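Local coordinates for translation initiation factor eIF2 assembly protein (Schizosaccharomyces pombe, PDB 4ZGP) that acts as an ATP-dependent chaperone that binds the gamma subunit of translation factor eIF2, allowing it to assemble with the alpha and beta subunits, at residues 199-205 and 276-282; 55-61 and 91-97; 46-50 and 104-108; 40-44 and 234-238. All blocks are in the same frame, centred on the assembly; numbering follows the deposited sequence.

Along the chain, contacts 4, 3 and 2 open in that order and close in reverse; contact 1 opens later, and its segments alternate with those of contact 4. Contacts 2 and 3 both use helix 95-107, one at its start and one at its end, with centres about 19 Å apart. Contact 3 lies beside the three-stranded sheet, whereas contact 1 lies on the five-stranded sheet, their centres about 34 Å apart. Contact 4 joins the loop after helix 34-40 to the loop after helix 221-233, beside the five-stranded sheet, and touches contact 1, where Lys-201 NZ probably hydrogen-bonds to Phe-238 O. Together they span both halves of an ATP-grasp fold, which holds its nucleotide between the two sheets.

Contact 1: residues 199-205 and 276-282; sequences KSKRLIA and LESMNSE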
loop_
_atom_site.group_PDB
_atom_site.type_symbol
_atom_site.label_atom_id
_atom_site.label_comp_id
_atom_site.label_asym_id
_atom_site.label_seq_id
_atom_site.Cartn_x
_atom_site.Cartn_y
_atom_site.Cartn_z
ATOM N N LYS A 199 -12.369 8.256 -9.486
ATOM C CA LYS A 199 -13.415 7.586 -10.251
ATOM C C LYS A 199 -13.529 8.269 -11.603
ATOM O O LYS A 199 -13.566 9.496 -11.679
ATOM C CB LYS A 199 -14.755 7.626 -9.507
ATOM C CG LYS A 199 -15.878 6.918 -10.245
ATOM C CD LYS A 199 -17.238 7.316 -9.693
ATOM C CE LYS A 199 -17.475 6.659 -8.372
ATOM N NZ LYS A 199 -18.891 6.825 -7.880
ATOM N N SER A 200 -13.549 7.460 -12.659
ATOM C CA SER A 200 -13.465 7.949 -14.034
ATOM C C SER A 200 -12.340 8.965 -14.190
ATOM O O SER A 200 -12.526 10.027 -14.770
ATOM C CB SER A 200 -14.814 8.536 -14.478
ATOM O OG SER A 200 -15.841 7.622 -14.142
ATOM N N LYS A 201 -11.174 8.626 -13.631
ATOM C CA LYS A 201 -9.964 9.438 -13.716
ATOM C C LYS A 201 -10.081 10.807 -13.053
ATOM O O LYS A 201 -9.249 11.691 -13.275
ATOM C CB LYS A 201 -9.545 9.611 -15.180
ATOM C CG LYS A 201 -9.093 8.321 -15.841
ATOM C CD LYS A 201 -8.009 7.636 -15.013
ATOM C CE LYS A 201 -7.197 6.639 -15.840
ATOM N NZ LYS A 201 -6.235 5.888 -14.979
ATOM N N ARG A 202 -11.096 10.987 -12.217
ATOM C CA ARG A 202 -11.202 12.245 -11.509
ATOM C C ARG A 202 -11.111 12.024 -9.983
ATOM O O ARG A 202 -11.549 11.008 -9.466
ATOM C CB ARG A 202 -12.511 12.944 -11.889
ATOM C CG ARG A 202 -12.526 13.374 -13.367
ATOM C CD ARG A 202 -13.907 13.810 -13.840
ATOM N NE ARG A 202 -14.480 14.841 -12.979
ATOM C CZ ARG A 202 -14.175 16.132 -13.059
ATOM N NH1 ARG A 202 -13.304 16.557 -13.967
ATOM N NH2 ARG A 202 -14.744 16.995 -12.230
ATOM N N LEU A 203 -10.534 12.992 -9.292
ATOM C CA LEU A 203 -10.447 12.943 -7.839
ATOM C C LEU A 203 -11.781 13.349 -7.215
ATOM O O LEU A 203 -12.129 14.530 -7.239
ATOM C CB LEU A 203 -9.348 13.873 -7.357
ATOM C CG LEU A 203 -9.108 13.951 -5.850
ATOM C CD1 LEU A 203 -8.426 12.684 -5.372
ATOM C CD2 LEU A 203 -8.246 15.173 -5.525
ATOM N N ILE A 204 -12.495 12.384 -6.665
ATOM C CA ILE A 204 -13.823 12.653 -6.125
ATOM C C ILE A 204 -13.793 12.921 -4.621
ATOM O O ILE A 204 -14.711 13.545 -4.078
ATOM C CB ILE A 204 -14.782 11.504 -6.413
ATOM C CG1 ILE A 204 -14.265 10.188 -5.816
ATOM C CG2 ILE A 204 -14.996 11.370 -7.920
ATOM C CD1 ILE A 204 -15.271 9.062 -5.794
ATOM N N ALA A 205 -12.736 12.462 -3.954
ATOM C CA ALA A 205 -12.659 12.550 -2.494
ATOM C C ALA A 205 -11.264 12.229 -1.996
ATOM O O ALA A 205 -10.563 11.439 -2.615
ATOM C CB ALA A 205 -13.642 11.593 -1.841
ATOM N N LEU A 276 -19.077 6.464 -1.660
ATOM C CA LEU A 276 -18.061 6.507 -2.727
ATOM C C LEU A 276 -18.602 5.962 -4.041
ATOM O O LEU A 276 -18.329 6.497 -5.116
ATOM C CB LEU A 276 -16.821 5.719 -2.314
ATOM C CG LEU A 276 -15.959 6.385 -1.244
ATOM C CD1 LEU A 276 -14.939 5.353 -0.735
ATOM C CD2 LEU A 276 -15.282 7.663 -1.748
ATOM N N GLU A 277 -19.378 4.891 -3.928
ATOM C CA GLU A 277 -20.005 4.262 -5.081
ATOM C C GLU A 277 -21.035 5.162 -5.757
ATOM O O GLU A 277 -21.141 5.186 -6.978
ATOM C CB GLU A 277 -20.660 2.961 -4.647
ATOM C CG GLU A 277 -21.221 2.150 -5.772
ATOM C CD GLU A 277 -21.721 0.813 -5.281
ATOM O OE1 GLU A 277 -21.522 0.504 -4.082
ATOM O OE2 GLU A 277 -22.310 0.075 -6.088
ATOM N N SER A 278 -21.780 5.920 -4.962
ATOM C CA SER A 278 -22.838 6.743 -5.534
ATOM C C SER A 278 -22.306 8.111 -5.955
ATOM O O SER A 278 -22.909 8.795 -6.786
ATOM C CB SER A 278 -24.001 6.882 -4.544
ATOM O OG SER A 278 -23.584 7.538 -3.364
ATOM N N MET A 279 -21.139 8.486 -5.431
ATOM C CA MET A 279 -20.595 9.808 -5.699
ATOM C C MET A 279 -20.426 10.074 -7.177
ATOM O O MET A 279 -19.974 9.216 -7.950
ATOM C CB MET A 279 -19.260 9.991 -4.992
ATOM C CG MET A 279 -18.993 11.400 -4.553
ATOM S SD MET A 279 -17.525 11.468 -3.495
ATOM C CE MET A 279 -17.917 10.243 -2.262
ATOM N N ASN A 280 -20.829 11.277 -7.566
ATOM C CA ASN A 280 -20.758 11.714 -8.948
ATOM C C ASN A 280 -19.333 12.115 -9.320
ATOM O O ASN A 280 -18.712 12.906 -8.616
ATOM C CB ASN A 280 -21.722 12.880 -9.159
ATOM C CG ASN A 280 -21.752 13.362 -10.588
ATOM O OD1 ASN A 280 -21.311 12.665 -11.505
ATOM N ND2 ASN A 280 -22.292 14.561 -10.792
ATOM N N SER A 281 -18.813 11.588 -10.426
ATOM C CA SER A 281 -17.428 11.873 -10.792
ATOM C C SER A 281 -17.268 13.235 -11.469
ATOM O O SER A 281 -16.156 13.753 -11.581
ATOM C CB SER A 281 -16.873 10.766 -11.696
ATOM O OG SER A 281 -17.622 10.641 -12.894
ATOM N N GLU A 282 -18.383 13.828 -11.890
ATOM C CA GLU A 282 -18.344 15.076 -12.657
ATOM C C GLU A 282 -18.250 16.321 -11.793
ATOM O O GLU A 282 -18.195 17.435 -12.313
ATOM C CB GLU A 282 -19.577 15.182 -13.554
ATOM C CG GLU A 282 -19.522 14.283 -14.773
ATOM C CD GLU A 282 -20.840 13.589 -15.036
ATOM O OE1 GLU A 282 -21.617 14.081 -15.883
ATOM O OE2 GLU A 282 -21.099 12.548 -14.392
#
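Lys-199 lays its aliphatic chain along Ser-281, CD to CB 4.0 Å, and runs on to the end of helix 273-278. With CG anti to the backbone N (chi1 -179°) and a bend at chi3, its ammonium arrives among three carbonyls. NZ donates to Met-279 O at 2.6 Å, on a lone pair, and to Leu-276 O at 2.8 Å, in the carbonyl plane; a weaker bond goes to Glu-277 O. A long cationic side chain suits a helix C-terminus, where the last carbonyls are short of amide donors and the dipole would probably favour positive charge. A methionine in its place would probably leave these oxygens without their shared donor and the helix end less firmly held. The donors sit on a beta hairpin of strands 193-199 and 202-208, turned by a type I' turn from Lys-199 to Arg-202. Past the turn, Arg-202 NE points at Ser-281 O, which lies near the guanidinium plane at a doubtfully short 2.4 Å. Deeper in, branched Ile-204 offers CB to the thioether of Met-279, 4.0 Å from SD, and its CD1 reaches Leu-276 CD2 at 4.3 Å. Small Ala-205 lets Leu-276 CD2 and Met-279 SD approach its CB.

Contact 2: residues 55-61 and 91-97; sequences PATVLKY and YYPEREA
This is a largely apolar and aromatic contact between helix 56-62 and the residues leading into helix 95-107, at the edge of the fold far from its centre. Pro-55 and Glu-94 occupy the N-cap positions of the two helices. In the first turn of the second helix, Ala-97 is small enough for its CB to meet Val-58 CG2 at 3.9 Å and Pro-55 CB at 4.0 Å. Tyr-61, with CG anti to the backbone N (chi1 172°), stands beside Tyr-92 and receives that ring's edge on its face, an offset edge-to-face pair with planes at 83°. Pro-93 CD rests off-centre on the Tyr-61 ring, 3.7 Å from CD1, while Tyr-91 O lies at the ring edge. A serine in place of Tyr-61 lacks the ring, and would probably leave the Tyr-92 edge and Pro-93 CD without the face they rest on and open a gap beside helix 138-146, whose Leu-142 touches Tyr-61 and Tyr-92. Lys-60 bends at chi2 to bring CD over one face of Tyr-91, 3.7 Å from the ring centroid, while Thr-57 O sits at that ring's edge. Thr-57 also turns OG1 to Glu-94 N, accepting a weak bond of 3.3 Å. With that one weak hydrogen bond and a Lys-60 ammonium too distant from Tyr-91 for more than slight cation-pi attraction, the contact depends chiefly on close fit and dispersion.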
loop_
_atom_site.group_PDB
_atom_site.type_symbol
_atom_site.label_atom_id
_atom_site.label_comp_id
_atom_site.label_asym_id
_atom_site.label_seq_id
_atom_site.Cartn_x
_atom_site.Cartn_y
_atom_site.Cartn_z
ATOM N N PRO A 55 11.730 -15.669 -3.086
ATOM C CA PRO A 55 12.403 -16.955 -2.854
ATOM C C PRO A 55 11.469 -17.962 -2.207
ATOM O O PRO A 55 10.766 -17.619 -1.259
ATOM C CB PRO A 55 13.555 -16.584 -1.921
ATOM C CG PRO A 55 13.878 -15.167 -2.298
ATOM C CD PRO A 55 12.547 -14.526 -2.643
ATOM N N ALA A 56 11.453 -19.184 -2.731
ATOM C CA ALA A 56 10.519 -20.205 -2.277
ATOM C C ALA A 56 10.656 -20.541 -0.788
ATOM O O ALA A 56 9.659 -20.847 -0.128
ATOM C CB ALA A 56 10.688 -21.468 -3.112
ATOM N N THR A 57 11.876 -20.498 -0.249
ATOM C CA THR A 57 12.041 -20.825 1.167
ATOM C C THR A 57 11.436 -19.721 2.030
ATOM O O THR A 57 10.930 -19.989 3.117
ATOM C CB THR A 57 13.518 -21.048 1.563
ATOM O OG1 THR A 57 14.263 -19.833 1.412
ATOM C CG2 THR A 57 14.133 -22.138 0.692
ATOM N N VAL A 58 11.478 -18.484 1.539
ATOM C CA VAL A 58 10.823 -17.379 2.225
ATOM C C VAL A 58 9.306 -17.596 2.208
ATOM O O VAL A 58 8.626 -17.461 3.234
ATOM C CB VAL A 58 11.186 -16.009 1.588
ATOM C CG1 VAL A 58 10.266 -14.901 2.092
ATOM C CG2 VAL A 58 12.636 -15.650 1.885
ATOM N N LEU A 59 8.791 -17.942 1.037
ATOM C CA LEU A 59 7.368 -18.183 0.848
ATOM C C LEU A 59 6.888 -19.278 1.790
ATOM O O LEU A 59 5.830 -19.167 2.410
ATOM C CB LEU A 59 7.100 -18.560 -0.610
ATOM C CG LEU A 59 5.692 -18.486 -1.188
ATOM C CD1 LEU A 59 5.051 -17.175 -0.816
ATOM C CD2 LEU A 59 5.771 -18.628 -2.699
ATOM N N LYS A 60 7.697 -20.322 1.915
ATOM C CA LYS A 60 7.378 -21.462 2.767
ATOM C C LYS A 60 7.289 -21.036 4.237
ATOM O O LYS A 60 6.344 -21.385 4.944
ATOM C CB LYS A 60 8.430 -22.559 2.567
ATOM C CG LYS A 60 8.010 -23.962 3.001
ATOM C CD LYS A 60 8.350 -24.228 4.462
ATOM C CE LYS A 60 8.437 -25.725 4.747
ATOM N NZ LYS A 60 7.198 -26.446 4.335
ATOM N N TYR A 61 8.275 -20.265 4.683
ATOM C CA TYR A 61 8.308 -19.734 6.042
ATOM C C TYR A 61 7.107 -18.837 6.365
ATOM O O TYR A 61 6.596 -18.863 7.486
ATOM C CB TYR A 61 9.620 -18.971 6.243
ATOM C CG TYR A 61 9.760 -18.181 7.522
ATOM C CD1 TYR A 61 10.305 -18.754 8.661
ATOM C CD2 TYR A 61 9.392 -16.845 7.575
ATOM C CE1 TYR A 61 10.454 -18.023 9.821
ATOM C CE2 TYR A 61 9.533 -16.113 8.723
ATOM C CZ TYR A 61 10.071 -16.701 9.845
ATOM O OH TYR A 61 10.216 -15.958 10.991
ATOM N N TYR A 91 11.401 -23.948 11.241
ATOM C CA TYR A 91 11.860 -23.676 9.881
ATOM C C TYR A 91 12.282 -22.219 9.700
ATOM O O TYR A 91 11.754 -21.322 10.355
ATOM C CB TYR A 91 10.773 -24.024 8.866
ATOM C CG TYR A 91 11.227 -23.880 7.435
ATOM C CD1 TYR A 91 11.985 -24.873 6.830
ATOM C CD2 TYR A 91 10.911 -22.746 6.691
ATOM C CE1 TYR A 91 12.412 -24.748 5.517
ATOM C CE2 TYR A 91 11.334 -22.608 5.378
ATOM C CZ TYR A 91 12.086 -23.616 4.796
ATOM O OH TYR A 91 12.513 -23.501 3.492
ATOM N N TYR A 92 13.238 -21.999 8.804
ATOM C CA TYR A 92 13.744 -20.667 8.517
ATOM C C TYR A 92 14.336 -20.664 7.110
ATOM O O TYR A 92 14.888 -21.675 6.675
ATOM C CB TYR A 92 14.785 -20.260 9.556
ATOM C CG TYR A 92 15.047 -18.777 9.624
ATOM C CD1 TYR A 92 14.129 -17.917 10.219
ATOM C CD2 TYR A 92 16.214 -18.235 9.094
ATOM C CE1 TYR A 92 14.369 -16.559 10.291
ATOM C CE2 TYR A 92 16.463 -16.881 9.160
ATOM C CZ TYR A 92 15.539 -16.046 9.758
ATOM O OH TYR A 92 15.791 -14.691 9.825
ATOM N N PRO A 93 14.206 -19.539 6.382
ATOM C CA PRO A 93 14.681 -19.505 4.991
ATOM C C PRO A 93 16.184 -19.779 4.867
ATOM O O PRO A 93 16.919 -19.558 5.831
ATOM C CB PRO A 93 14.350 -18.076 4.545
ATOM C CG PRO A 93 13.181 -17.681 5.412
ATOM C CD PRO A 93 13.477 -18.309 6.745
ATOM N N GLU A 94 16.624 -20.245 3.699
ATOM C CA GLU A 94 18.038 -20.566 3.488
ATOM C C GLU A 94 18.893 -19.302 3.437
ATOM O O GLU A 94 18.389 -18.207 3.170
ATOM C CB GLU A 94 18.216 -21.382 2.208
ATOM C CG GLU A 94 17.976 -20.609 0.922
ATOM C CD GLU A 94 18.101 -21.495 -0.312
ATOM O OE1 GLU A 94 18.844 -21.121 -1.249
ATOM O OE2 GLU A 94 17.451 -22.566 -0.345
ATOM N N ARG A 95 20.188 -19.458 3.695
ATOM C CA ARG A 95 21.081 -18.316 3.867
ATOM C C ARG A 95 21.119 -17.409 2.645
ATOM O O ARG A 95 21.285 -16.194 2.770
ATOM C CB ARG A 95 22.502 -18.791 4.206
ATOM C CG ARG A 95 23.482 -17.639 4.399
ATOM C CD ARG A 95 24.867 -18.074 4.871
ATOM N NE ARG A 95 25.837 -17.013 4.609
ATOM C CZ ARG A 95 26.056 -15.985 5.425
ATOM N NH1 ARG A 95 26.941 -15.056 5.095
ATOM N NH2 ARG A 95 25.388 -15.885 6.571
ATOM N N GLU A 96 20.967 -18.001 1.464
ATOM C CA GLU A 96 21.039 -17.254 0.218
ATOM C C GLU A 96 19.952 -16.182 0.180
ATOM O O GLU A 96 20.194 -15.034 -0.213
ATOM C CB GLU A 96 20.905 -18.198 -0.984
ATOM C CG GLU A 96 22.139 -19.058 -1.267
ATOM C CD GLU A 96 22.145 -20.407 -0.541
ATOM O OE1 GLU A 96 21.234 -20.679 0.274
ATOM O OE2 GLU A 96 23.073 -21.207 -0.795
ATOM N N ALA A 97 18.758 -16.572 0.604
ATOM C CA ALA A 97 17.621 -15.663 0.669
ATOM C C ALA A 97 17.856 -14.582 1.714
ATOM O O ALA A 97 17.590 -13.405 1.469
ATOM C CB ALA A 97 16.362 -16.425 0.977
#

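Contact 3: residues 46-50 and 104-108; sequences PKAKV and AIKEL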
loop_
_atom_site.group_PDB
_atom_site.type_symbol
_atom_site.label_atom_id
_atom_site.label_comp_id
_atom_site.label_asym_id
_atom_site.label_seq_id
_atom_site.Cartn_x
_atom_site.Cartn_y
_atom_site.Cartn_z
ATOM N N PRO A 46 8.690 6.767 -2.812
ATOM C CA PRO A 46 9.964 6.560 -2.109
ATOM C C PRO A 46 10.698 5.319 -2.590
ATOM O O PRO A 46 10.094 4.333 -3.027
ATOM C CB PRO A 46 9.536 6.425 -0.650
ATOM C CG PRO A 46 8.228 7.199 -0.570
ATOM C CD PRO A 46 7.555 6.849 -1.875
ATOM N N LYS A 47 12.027 5.379 -2.527
ATOM C CA LYS A 47 12.848 4.307 -3.073
ATOM C C LYS A 47 12.511 2.932 -2.496
ATOM O O LYS A 47 12.197 2.791 -1.306
ATOM C CB LYS A 47 14.335 4.616 -2.834
ATOM C CG LYS A 47 15.283 3.645 -3.515
ATOM C CD LYS A 47 16.745 4.063 -3.308
ATOM C CE LYS A 47 17.703 3.186 -4.117
ATOM N NZ LYS A 47 19.092 3.237 -3.569
ATOM N N ALA A 48 12.592 1.919 -3.344
ATOM C CA ALA A 48 12.274 0.558 -2.932
ATOM C C ALA A 48 13.018 -0.452 -3.781
ATOM O O ALA A 48 13.441 -0.144 -4.901
ATOM C CB ALA A 48 10.741 0.305 -3.011
ATOM N N LYS A 49 13.205 -1.653 -3.241
ATOM C CA LYS A 49 13.741 -2.770 -4.014
ATOM C C LYS A 49 12.714 -3.866 -4.063
ATOM O O LYS A 49 11.999 -4.109 -3.087
ATOM C CB LYS A 49 15.040 -3.323 -3.406
ATOM C CG LYS A 49 16.175 -2.319 -3.339
ATOM C CD LYS A 49 16.859 -2.158 -4.687
ATOM C CE LYS A 49 18.050 -1.211 -4.600
ATOM N NZ LYS A 49 18.770 -1.088 -5.904
ATOM N N VAL A 50 12.623 -4.538 -5.199
ATOM C CA VAL A 50 11.691 -5.643 -5.314
ATOM C C VAL A 50 12.406 -6.959 -5.580
ATOM O O VAL A 50 13.182 -7.071 -6.527
ATOM C CB VAL A 50 10.652 -5.389 -6.437
ATOM C CG1 VAL A 50 9.646 -6.508 -6.477
ATOM C CG2 VAL A 50 9.939 -4.080 -6.191
ATOM N N ALA A 104 19.642 -5.930 -0.010
ATOM C CA ALA A 104 18.659 -4.889 -0.311
ATOM C C ALA A 104 18.535 -3.865 0.823
ATOM O O ALA A 104 18.490 -2.659 0.583
ATOM C CB ALA A 104 17.318 -5.524 -0.606
ATOM N N ILE A 105 18.513 -4.344 2.064
ATOM C CA ILE A 105 18.423 -3.444 3.204
ATOM C C ILE A 105 19.617 -2.501 3.269
ATOM O O ILE A 105 19.460 -1.291 3.453
ATOM C CB ILE A 105 18.306 -4.237 4.517
ATOM C CG1 ILE A 105 17.010 -5.050 4.512
ATOM C CG2 ILE A 105 18.375 -3.284 5.722
ATOM C CD1 ILE A 105 16.780 -5.893 5.765
ATOM N N LYS A 106 20.818 -3.060 3.118
ATOM C CA LYS A 106 22.042 -2.257 3.080
ATOM C C LYS A 106 21.993 -1.192 1.983
ATOM O O LYS A 106 22.304 -0.014 2.210
ATOM C CB LYS A 106 23.258 -3.161 2.857
ATOM C CG LYS A 106 24.549 -2.395 2.617
ATOM C CD LYS A 106 25.668 -3.331 2.141
ATOM C CE LYS A 106 25.193 -4.226 1.000
ATOM N NZ LYS A 106 26.170 -5.307 0.665
ATOM N N GLU A 107 21.597 -1.617 0.793
ATOM C CA GLU A 107 21.466 -0.717 -0.355
ATOM C C GLU A 107 20.435 0.396 -0.160
ATOM O O GLU A 107 20.503 1.432 -0.825
ATOM C CB GLU A 107 21.112 -1.528 -1.596
ATOM C CG GLU A 107 22.291 -2.314 -2.152
ATOM C CD GLU A 107 21.875 -3.353 -3.175
ATOM O OE1 GLU A 107 22.736 -4.159 -3.585
ATOM O OE2 GLU A 107 20.684 -3.373 -3.559
ATOM N N LEU A 108 19.486 0.191 0.745
ATOM C CA LEU A 108 18.448 1.195 1.005
ATOM C C LEU A 108 18.814 2.053 2.215
ATOM O O LEU A 108 18.032 2.891 2.659
ATOM C CB LEU A 108 17.085 0.521 1.202
ATOM C CG LEU A 108 16.520 -0.119 -0.076
ATOM C CD1 LEU A 108 15.335 -1.038 0.209
ATOM C CD2 LEU A 108 16.123 0.950 -1.114
#
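The carboxylate of Glu-107 is the one flat side-chain group in play, and it meets Lys-49 through OE2, with CE at 3.6 Å from that oxygen. The lysine comes neither squarely over a face nor in the plane: its NZ stands well above the carboxylate plane, off to one side of OE2. At 3.8 Å the NZ to OE2 pair is a long salt bridge, near the exposed surface, and Glu-107 has a second, weak ionic partner in Lys-103 through OE1. Lys-49 gets there by a bend at chi2 (-79°), beyond which the chain runs straight on to the Glu-107 carboxylate. Its methylenes take part as well: CG lies against Leu-108, while CB rests on Ala-104 CB at 4.2 Å, where a small residue permits a close approach of helix to strand. Leu-108 fills the space between two lysine chains, a branched residue using both of its methyls. CD1 touches Lys-49 CG at 3.9 Å, and CD2 touches Lys-47 CG at 3.7 Å. Extended from CG onward, Lys-47 carries its NZ past the leucine to within 3.6 Å of Glu-107 O. Ala-48, between the lysines, turns the other way, toward Phe-34 of helix 34-40. Here the C-terminal end of helix 95-107 packs on an outermost strand, 48-51, of the three-stranded antiparallel sheet. That strand pairs with 180-184, which carries the ATP-binding residues Lys-183 and Glu-184, so the contact backs the nucleotide-binding sheet of an ATP-grasp fold.

Contact 4: residues 40-44 and 234-238; sequences LFRKL and KLDTF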
loop_
_atom_site.group_PDB
_atom_site.type_symbol
_atom_site.label_atom_id
_atom_site.label_comp_id
_atom_site.label_asym_id
_atom_site.label_seq_id
_atom_site.Cartn_x
_atom_site.Cartn_y
_atom_site.Cartn_z
ATOM N N LEU A 40 5.941 2.225 -13.139
ATOM C CA LEU A 40 5.319 3.441 -13.662
ATOM C C LEU A 40 5.739 4.729 -12.982
ATOM O O LEU A 40 5.928 5.745 -13.643
ATOM C CB LEU A 40 3.794 3.344 -13.545
ATOM C CG LEU A 40 3.101 2.252 -14.338
ATOM C CD1 LEU A 40 1.577 2.323 -14.110
ATOM C CD2 LEU A 40 3.454 2.407 -15.835
ATOM N N PHE A 41 5.823 4.689 -11.655
ATOM C CA PHE A 41 5.839 5.895 -10.854
ATOM C C PHE A 41 7.086 6.018 -9.977
ATOM O O PHE A 41 7.043 6.643 -8.924
ATOM C CB PHE A 41 4.554 5.926 -9.991
ATOM C CG PHE A 41 3.301 5.869 -10.826
ATOM C CD1 PHE A 41 3.191 6.682 -11.924
ATOM C CD2 PHE A 41 2.293 4.973 -10.542
ATOM C CE1 PHE A 41 2.058 6.641 -12.748
ATOM C CE2 PHE A 41 1.151 4.930 -11.339
ATOM C CZ PHE A 41 1.045 5.765 -12.443
ATOM N N ARG A 42 8.195 5.438 -10.439
ATOM C CA ARG A 42 9.441 5.434 -9.678
ATOM C C ARG A 42 9.866 6.831 -9.247
ATOM O O ARG A 42 10.348 7.018 -8.137
ATOM C CB ARG A 42 10.557 4.774 -10.511
ATOM C CG ARG A 42 11.911 4.653 -9.800
ATOM C CD ARG A 42 12.981 4.130 -10.768
ATOM N NE ARG A 42 12.478 2.992 -11.535
ATOM C CZ ARG A 42 12.724 1.716 -11.248
ATOM N NH1 ARG A 42 13.493 1.391 -10.214
ATOM N NH2 ARG A 42 12.206 0.759 -12.008
ATOM N N LYS A 43 9.658 7.823 -10.101
ATOM C CA LYS A 43 10.066 9.190 -9.784
ATOM C C LYS A 43 9.175 9.882 -8.735
ATOM O O LYS A 43 9.516 10.960 -8.242
ATOM C CB LYS A 43 10.088 10.036 -11.059
ATOM C CG LYS A 43 11.110 9.568 -12.112
ATOM C CD LYS A 43 10.808 10.171 -13.480
ATOM C CE LYS A 43 11.569 9.432 -14.586
ATOM N NZ LYS A 43 11.179 9.905 -15.943
ATOM N N LEU A 44 8.044 9.267 -8.401
ATOM C CA LEU A 44 7.054 9.899 -7.515
ATOM C C LEU A 44 6.952 9.238 -6.148
ATOM O O LEU A 44 6.238 9.717 -5.271
ATOM C CB LEU A 44 5.667 9.867 -8.180
ATOM C CG LEU A 44 5.593 10.319 -9.642
ATOM C CD1 LEU A 44 4.234 9.944 -10.225
ATOM C CD2 LEU A 44 5.806 11.813 -9.761
ATOM N N LYS A 234 -0.094 13.161 -12.783
ATOM C CA LYS A 234 1.101 12.378 -13.112
ATOM C C LYS A 234 0.869 10.862 -13.050
ATOM O O LYS A 234 1.781 10.079 -13.339
ATOM C CB LYS A 234 2.248 12.757 -12.172
ATOM C CG LYS A 234 2.772 14.169 -12.409
ATOM C CD LYS A 234 3.796 14.537 -11.358
ATOM C CE LYS A 234 4.067 16.019 -11.352
ATOM N NZ LYS A 234 4.734 16.402 -10.080
ATOM N N LEU A 235 -0.343 10.449 -12.685
ATOM C CA LEU A 235 -0.685 9.017 -12.598
ATOM C C LEU A 235 -1.439 8.579 -13.860
ATOM O O LEU A 235 -2.145 7.557 -13.875
ATOM C CB LEU A 235 -1.522 8.731 -11.341
ATOM C CG LEU A 235 -0.878 9.130 -9.994
ATOM C CD1 LEU A 235 -1.755 8.756 -8.807
ATOM C CD2 LEU A 235 0.524 8.521 -9.785
ATOM N N ASP A 236 -1.266 9.365 -14.912
ATOM C CA ASP A 236 -1.972 9.159 -16.181
ATOM C C ASP A 236 -1.720 7.789 -16.806
ATOM O O ASP A 236 -2.524 7.319 -17.610
ATOM C CB ASP A 236 -1.579 10.252 -17.184
ATOM C CG ASP A 236 -0.080 10.332 -17.414
ATOM O OD1 ASP A 236 0.639 10.829 -16.514
ATOM O OD2 ASP A 236 0.389 9.918 -18.508
ATOM N N THR A 237 -0.621 7.137 -16.439
ATOM C CA THR A 237 -0.301 5.829 -17.027
ATOM C C THR A 237 -0.958 4.679 -16.272
ATOM O O THR A 237 -0.873 3.528 -16.702
ATOM C CB THR A 237 1.220 5.583 -17.055
ATOM O OG1 THR A 237 1.758 5.941 -15.776
ATOM C CG2 THR A 237 1.865 6.452 -18.111
ATOM N N PHE A 238 -1.597 4.964 -15.134
ATOM C CA PHE A 238 -2.259 3.890 -14.424
ATOM C C PHE A 238 -3.446 3.441 -15.296
ATOM O O PHE A 238 -4.178 4.279 -15.810
ATOM C CB PHE A 238 -2.724 4.310 -13.013
ATOM C CG PHE A 238 -3.143 3.142 -12.194
ATOM C CD1 PHE A 238 -2.183 2.266 -11.702
ATOM C CD2 PHE A 238 -4.485 2.847 -12.002
ATOM C CE1 PHE A 238 -2.558 1.140 -10.983
ATOM C CE2 PHE A 238 -4.862 1.729 -11.283
ATOM C CZ PHE A 238 -3.897 0.875 -10.769
HETATM O O HOH W 1 4.389 6.369 -15.872
#
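Phe-41 presents one ring face to Leu-235, whose CD2 lies over its centre, 3.7 Å from the centroid and only 5° off the normal. On the opposite face sits CB of the preceding residue, Leu-40, so both faces of the ring meet aliphatic carbon, which suits a flat apolar group. The ring is placed by chi1 -58°, CG anti to the carbonyl carbon, and its far end slides past Thr-237, CE1 to OG1 3.1 Å. Thr-237 holds OG1 between its own N and carbonyl carbon (chi1 46°), which turns the hydroxyl to the Phe-41 rim and to a water, 2.7 Å from OG1, that donates to Leu-40 O. Two loops meet here, one after helix 34-40 and one after helix 221-233, the latter shaped by a type I turn from Leu-235 to Phe-238. Both rest on strand 253-261 of the larger sheet, which bears the ATP-binding Asp-258 and Asn-260: Phe-41 and Leu-235 each touch Leu-256. Leu-40 reaches along Thr-237 with CD1 3.8 Å from its carbonyl O. Leu-44 spreads its methyls, CD1 to Leu-235 CD2 at 4.0 Å and CD2 to Lys-234 CD at 3.7 Å, where an extended lysine supplies apolar methylenes.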